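PDB 5E09: cellulase from Bacillus sp. BG-CS10, which hydrolyses internal beta-1,4-glucosidic bonds of cellulose with a family 5 catalytic barrel that is followed by an X2 module and a family 46 carbohydrate-binding module. Local coordinates for residues G455-N467 / W476-P488. Sequence-based numbering, arbitrary orientation.
Sequences GDSVATMEAVYAN and WTSFKEFGYTFSP
Met461, modelled as selenomethionine, lays its CB over one face of the Phe486 ring, 3.8 Å from the centroid. With CG anti to the backbone N (chi1 178°) and a bend at chi3, its chain runs back along Phe486: SE approaches the ring obliquely in a Met-aromatic contact, and CE reaches Lys480 CG at 3.8 Å. Val458 extends this core, its CG1 against Phe486 and its CB 3.6 Å from Pro488 CG; Ile497 and Phe514 close in from neighbouring strands. Farther out, Lys480 N bonds Met461 O at 2.8 Å and Ala463 N bonds Ser478 O. On the other side of the sheet, Glu462 lies alongside Phe479, its antiparallel non-hydrogen-bonded partner, CG over the ring face and the carboxylate stacked almost parallel to it (3°). Ser478 OG donates to the anti lone pair of Glu462 OE2 at 2.6 Å, while His515 bonds OE1. Were Glu462 cut back to an alanine, Ser478 OG and His515 would probably lose these carboxylate partners, and Phe479 its aliphatic cover. Within the carbohydrate-binding domain, mainly apolar packing thus joins facing, nearly antiparallel strands 458-465 and 486-488 (axes 163° apart), while the opposite side combines a CH-pi contact with a carboxylate linking Ser478 to His515.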
loop_
_atom_site.group_PDB
_atom_site.type_symbol
_atom_site.label_atom_id
_atom_site.label_comp_id
_atom_site.label_asym_id
_atom_site.label_seq_id
_atom_site.Cartn_x
_atom_site.Cartn_y
_atom_site.Cartn_z
ATOM N N GLY A 455 -12.656 15.367 -19.706
ATOM C CA GLY A 455 -11.847 14.201 -20.021
ATOM C C GLY A 455 -10.465 14.194 -19.390
ATOM O O GLY A 455 -9.680 13.277 -19.610
ATOM N N ASP A 456 -10.162 15.211 -18.594
ATOM C CA ASP A 456 -8.847 15.306 -17.968
ATOM C C ASP A 456 -8.921 14.860 -16.503
ATOM O O ASP A 456 -10.011 14.680 -15.965
ATOM C CB ASP A 456 -8.316 16.735 -18.078
ATOM C CG ASP A 456 -6.812 16.790 -18.201
ATOM O OD1 ASP A 456 -6.144 15.803 -17.821
ATOM O OD2 ASP A 456 -6.300 17.829 -18.670
ATOM N N SER A 457 -7.773 14.670 -15.860
ATOM C CA SER A 457 -7.765 14.238 -14.464
ATOM C C SER A 457 -6.733 15.002 -13.636
ATOM O O SER A 457 -5.620 15.268 -14.099
ATOM C CB SER A 457 -7.516 12.724 -14.364
ATOM O OG SER A 457 -6.298 12.339 -14.977
ATOM N N VAL A 458 -7.124 15.362 -12.413
ATOM C CA VAL A 458 -6.269 16.140 -11.526
ATOM C C VAL A 458 -5.143 15.294 -10.946
ATOM O O VAL A 458 -5.380 14.270 -10.302
ATOM C CB VAL A 458 -7.071 16.760 -10.365
ATOM C CG1 VAL A 458 -6.162 17.582 -9.476
ATOM C CG2 VAL A 458 -8.203 17.618 -10.904
ATOM N N ALA A 459 -3.914 15.731 -11.188
ATOM C CA ALA A 459 -2.739 15.083 -10.625
ATOM C C ALA A 459 -2.465 15.648 -9.239
ATOM O O ALA A 459 -2.288 14.899 -8.277
ATOM C CB ALA A 459 -1.526 15.274 -11.530
ATOM N N THR A 460 -2.443 16.976 -9.139
ATOM C CA THR A 460 -2.155 17.600 -7.851
ATOM C C THR A 460 -2.564 19.071 -7.812
ATOM O O THR A 460 -3.133 19.581 -8.767
ATOM C CB THR A 460 -0.658 17.478 -7.493
ATOM O OG1 THR A 460 -0.431 18.034 -6.194
ATOM C CG2 THR A 460 0.211 18.192 -8.522
HETATM N N MSE A 461 -2.291 19.738 -6.693
HETATM C CA MSE A 461 -2.742 21.116 -6.482
HETATM C C MSE A 461 -1.721 21.919 -5.678
HETATM O O MSE A 461 -1.280 21.486 -4.612
HETATM C CB MSE A 461 -4.102 21.144 -5.759
HETATM C CG MSE A 461 -4.612 22.557 -5.462
HETATM SE SE MSE A 461 -6.141 22.704 -4.233
HETATM C CE MSE A 461 -5.235 22.446 -2.533
ATOM N N GLU A 462 -1.344 23.082 -6.197
ATOM C CA GLU A 462 -0.513 24.015 -5.449
ATOM C C GLU A 462 -1.370 25.070 -4.765
ATOM O O GLU A 462 -2.414 25.463 -5.280
ATOM C CB GLU A 462 0.509 24.695 -6.353
ATOM C CG GLU A 462 1.672 23.825 -6.765
ATOM C CD GLU A 462 2.688 24.591 -7.597
ATOM O OE1 GLU A 462 2.454 24.766 -8.815
ATOM O OE2 GLU A 462 3.717 25.024 -7.031
ATOM N N ALA A 463 -0.916 25.528 -3.605
ATOM C CA ALA A 463 -1.586 26.596 -2.880
ATOM C C ALA A 463 -0.560 27.580 -2.343
ATOM O O ALA A 463 0.263 27.218 -1.507
ATOM C CB ALA A 463 -2.417 26.029 -1.749
ATOM N N VAL A 464 -0.590 28.817 -2.828
ATOM C CA VAL A 464 0.302 29.847 -2.289
ATOM C C VAL A 464 -0.496 31.090 -1.953
ATOM O O VAL A 464 -1.518 31.343 -2.562
ATOM C CB VAL A 464 1.430 30.228 -3.268
ATOM C CG1 VAL A 464 2.351 29.041 -3.523
ATOM C CG2 VAL A 464 0.851 30.757 -4.569
ATOM N N TYR A 465 -0.044 31.867 -0.981
ATOM C CA TYR A 465 -0.723 33.121 -0.690
ATOM C C TYR A 465 -0.416 34.134 -1.777
ATOM O O TYR A 465 0.500 33.932 -2.577
ATOM C CB TYR A 465 -0.319 33.665 0.676
ATOM C CG TYR A 465 -0.854 32.844 1.817
ATOM C CD1 TYR A 465 -2.218 32.785 2.078
ATOM C CD2 TYR A 465 0.001 32.120 2.631
ATOM C CE1 TYR A 465 -2.711 32.029 3.122
ATOM C CE2 TYR A 465 -0.480 31.366 3.675
ATOM C CZ TYR A 465 -1.831 31.326 3.918
ATOM O OH TYR A 465 -2.299 30.571 4.964
ATOM N N ALA A 466 -1.185 35.219 -1.799
ATOM C CA ALA A 466 -1.029 36.254 -2.815
ATOM C C ALA A 466 0.390 36.821 -2.831
ATOM O O ALA A 466 0.849 37.319 -3.857
ATOM C CB ALA A 466 -2.045 37.370 -2.596
ATOM N N ASN A 467 1.084 36.731 -1.698
ATOM C CA ASN A 467 2.458 37.209 -1.613
ATOM C C ASN A 467 3.491 36.171 -2.072
ATOM O O ASN A 467 4.684 36.465 -2.129
ATOM C CB ASN A 467 2.781 37.670 -0.184
ATOM C CG ASN A 467 2.735 36.538 0.829
ATOM O OD1 ASN A 467 2.473 35.385 0.489
ATOM N ND2 ASN A 467 3.004 36.868 2.089
ATOM N N TRP A 476 5.910 23.482 4.141
ATOM C CA TRP A 476 7.233 23.434 3.526
ATOM C C TRP A 476 7.196 23.243 2.009
ATOM O O TRP A 476 8.233 23.285 1.352
ATOM C CB TRP A 476 8.060 22.324 4.171
ATOM C CG TRP A 476 7.336 21.023 4.258
ATOM C CD1 TRP A 476 6.493 20.618 5.252
ATOM C CD2 TRP A 476 7.398 19.941 3.312
ATOM N NE1 TRP A 476 6.020 19.353 4.981
ATOM C CE2 TRP A 476 6.555 18.922 3.808
ATOM C CE3 TRP A 476 8.076 19.749 2.110
ATOM C CZ2 TRP A 476 6.384 17.717 3.121
ATOM C CZ3 TRP A 476 7.900 18.554 1.436
ATOM C CH2 TRP A 476 7.060 17.552 1.946
ATOM N N THR A 477 6.004 23.037 1.455
ATOM C CA THR A 477 5.862 22.859 0.013
ATOM C C THR A 477 4.553 23.461 -0.488
ATOM O O THR A 477 3.586 23.579 0.264
ATOM C CB THR A 477 5.934 21.360 -0.385
ATOM O OG1 THR A 477 5.662 21.215 -1.787
ATOM C CG2 THR A 477 4.930 20.535 0.413
ATOM N N SER A 478 4.531 23.848 -1.759
ATOM C CA SER A 478 3.338 24.433 -2.359
ATOM C C SER A 478 2.344 23.358 -2.791
ATOM O O SER A 478 1.143 23.618 -2.898
ATOM C CB SER A 478 3.717 25.307 -3.554
ATOM O OG SER A 478 4.418 24.547 -4.524
ATOM N N PHE A 479 2.847 22.150 -3.029
ATOM C CA PHE A 479 2.011 21.040 -3.483
ATOM C C PHE A 479 1.289 20.365 -2.330
ATOM O O PHE A 479 1.914 19.721 -1.492
ATOM C CB PHE A 479 2.858 20.014 -4.239
ATOM C CG PHE A 479 3.382 20.520 -5.546
ATOM C CD1 PHE A 479 2.634 20.385 -6.701
ATOM C CD2 PHE A 479 4.615 21.152 -5.619
ATOM C CE1 PHE A 479 3.106 20.864 -7.911
ATOM C CE2 PHE A 479 5.091 21.638 -6.828
ATOM C CZ PHE A 479 4.336 21.493 -7.974
ATOM N N LYS A 480 -0.033 20.495 -2.305
ATOM C CA LYS A 480 -0.833 19.962 -1.207
ATOM C C LYS A 480 -1.162 18.484 -1.393
ATOM O O LYS A 480 -1.235 17.984 -2.521
ATOM C CB LYS A 480 -2.115 20.774 -1.052
ATOM C CG LYS A 480 -1.871 22.267 -0.817
ATOM C CD LYS A 480 -1.110 22.522 0.485
ATOM C CE LYS A 480 0.299 23.019 0.218
ATOM N NZ LYS A 480 1.067 23.256 1.477
ATOM N N GLU A 481 -1.354 17.797 -0.272
ATOM C CA GLU A 481 -1.570 16.357 -0.252
ATOM C C GLU A 481 -2.933 15.972 -0.812
ATOM O O GLU A 481 -3.966 16.469 -0.354
ATOM C CB GLU A 481 -1.427 15.828 1.180
ATOM C CG GLU A 481 -1.833 14.368 1.368
ATOM C CD GLU A 481 -1.575 13.869 2.783
ATOM O OE1 GLU A 481 -1.264 14.703 3.662
ATOM O OE2 GLU A 481 -1.683 12.646 3.021
ATOM N N PHE A 482 -2.921 15.070 -1.791
ATOM C CA PHE A 482 -4.137 14.589 -2.438
ATOM C C PHE A 482 -5.101 13.931 -1.444
ATOM O O PHE A 482 -4.694 13.102 -0.621
ATOM C CB PHE A 482 -3.767 13.596 -3.537
ATOM C CG PHE A 482 -4.813 13.433 -4.605
ATOM C CD1 PHE A 482 -5.962 12.684 -4.372
ATOM C CD2 PHE A 482 -4.627 13.996 -5.859
ATOM C CE1 PHE A 482 -6.919 12.517 -5.369
ATOM C CE2 PHE A 482 -5.576 13.836 -6.866
ATOM C CZ PHE A 482 -6.723 13.092 -6.621
ATOM N N GLY A 483 -6.378 14.295 -1.529
ATOM C CA GLY A 483 -7.389 13.706 -0.672
ATOM C C GLY A 483 -7.516 14.122 0.778
ATOM O O GLY A 483 -8.482 13.761 1.455
ATOM N N TYR A 484 -6.543 14.895 1.252
ATOM C CA TYR A 484 -6.492 15.292 2.652
ATOM C C TYR A 484 -6.911 16.756 2.544
ATOM O O TYR A 484 -7.755 17.225 3.305
ATOM C CB TYR A 484 -5.125 15.170 3.331
ATOM C CG TYR A 484 -5.043 15.809 4.699
ATOM C CD1 TYR A 484 -5.872 15.395 5.736
ATOM C CD2 TYR A 484 -4.116 16.811 4.961
ATOM C CE1 TYR A 484 -5.791 15.977 6.997
ATOM C CE2 TYR A 484 -4.029 17.399 6.213
ATOM C CZ TYR A 484 -4.868 16.978 7.228
ATOM O OH TYR A 484 -4.780 17.564 8.475
ATOM N N THR A 485 -6.341 17.467 1.578
ATOM C CA THR A 485 -6.583 18.894 1.433
ATOM C C THR A 485 -7.594 19.219 0.334
ATOM O O THR A 485 -8.239 20.267 0.368
ATOM C CB THR A 485 -5.276 19.639 1.130
ATOM O OG1 THR A 485 -4.701 19.111 -0.074
ATOM C CG2 THR A 485 -4.288 19.471 2.283
ATOM N N PHE A 486 -7.723 18.328 -0.644
ATOM C CA PHE A 486 -8.620 18.560 -1.769
ATOM C C PHE A 486 -9.020 17.235 -2.384
ATOM O O PHE A 486 -8.353 16.230 -2.174
ATOM C CB PHE A 486 -7.959 19.448 -2.825
ATOM C CG PHE A 486 -6.888 18.752 -3.618
ATOM C CD1 PHE A 486 -5.590 18.678 -3.138
ATOM C CD2 PHE A 486 -7.177 18.176 -4.848
ATOM C CE1 PHE A 486 -4.597 18.036 -3.870
ATOM C CE2 PHE A 486 -6.194 17.531 -5.580
ATOM C CZ PHE A 486 -4.900 17.463 -5.092
ATOM N N SER A 487 -10.093 17.229 -3.163
ATOM C CA SER A 487 -10.549 15.980 -3.756
ATOM C C SER A 487 -11.335 16.193 -5.048
ATOM O O SER A 487 -12.385 16.829 -5.046
ATOM C CB SER A 487 -11.402 15.208 -2.746
ATOM O OG SER A 487 -11.535 13.854 -3.133
ATOM N N PRO A 488 -10.811 15.674 -6.165
ATOM C CA PRO A 488 -11.594 15.640 -7.402
ATOM C C PRO A 488 -12.754 14.656 -7.282
ATOM O O PRO A 488 -12.528 13.471 -7.028
ATOM C CB PRO A 488 -10.591 15.165 -8.455
ATOM C CG PRO A 488 -9.246 15.371 -7.842
ATOM C CD PRO A 488 -9.424 15.233 -6.370
HETATM O O HOH W 1 -1.307 16.136 -4.668
#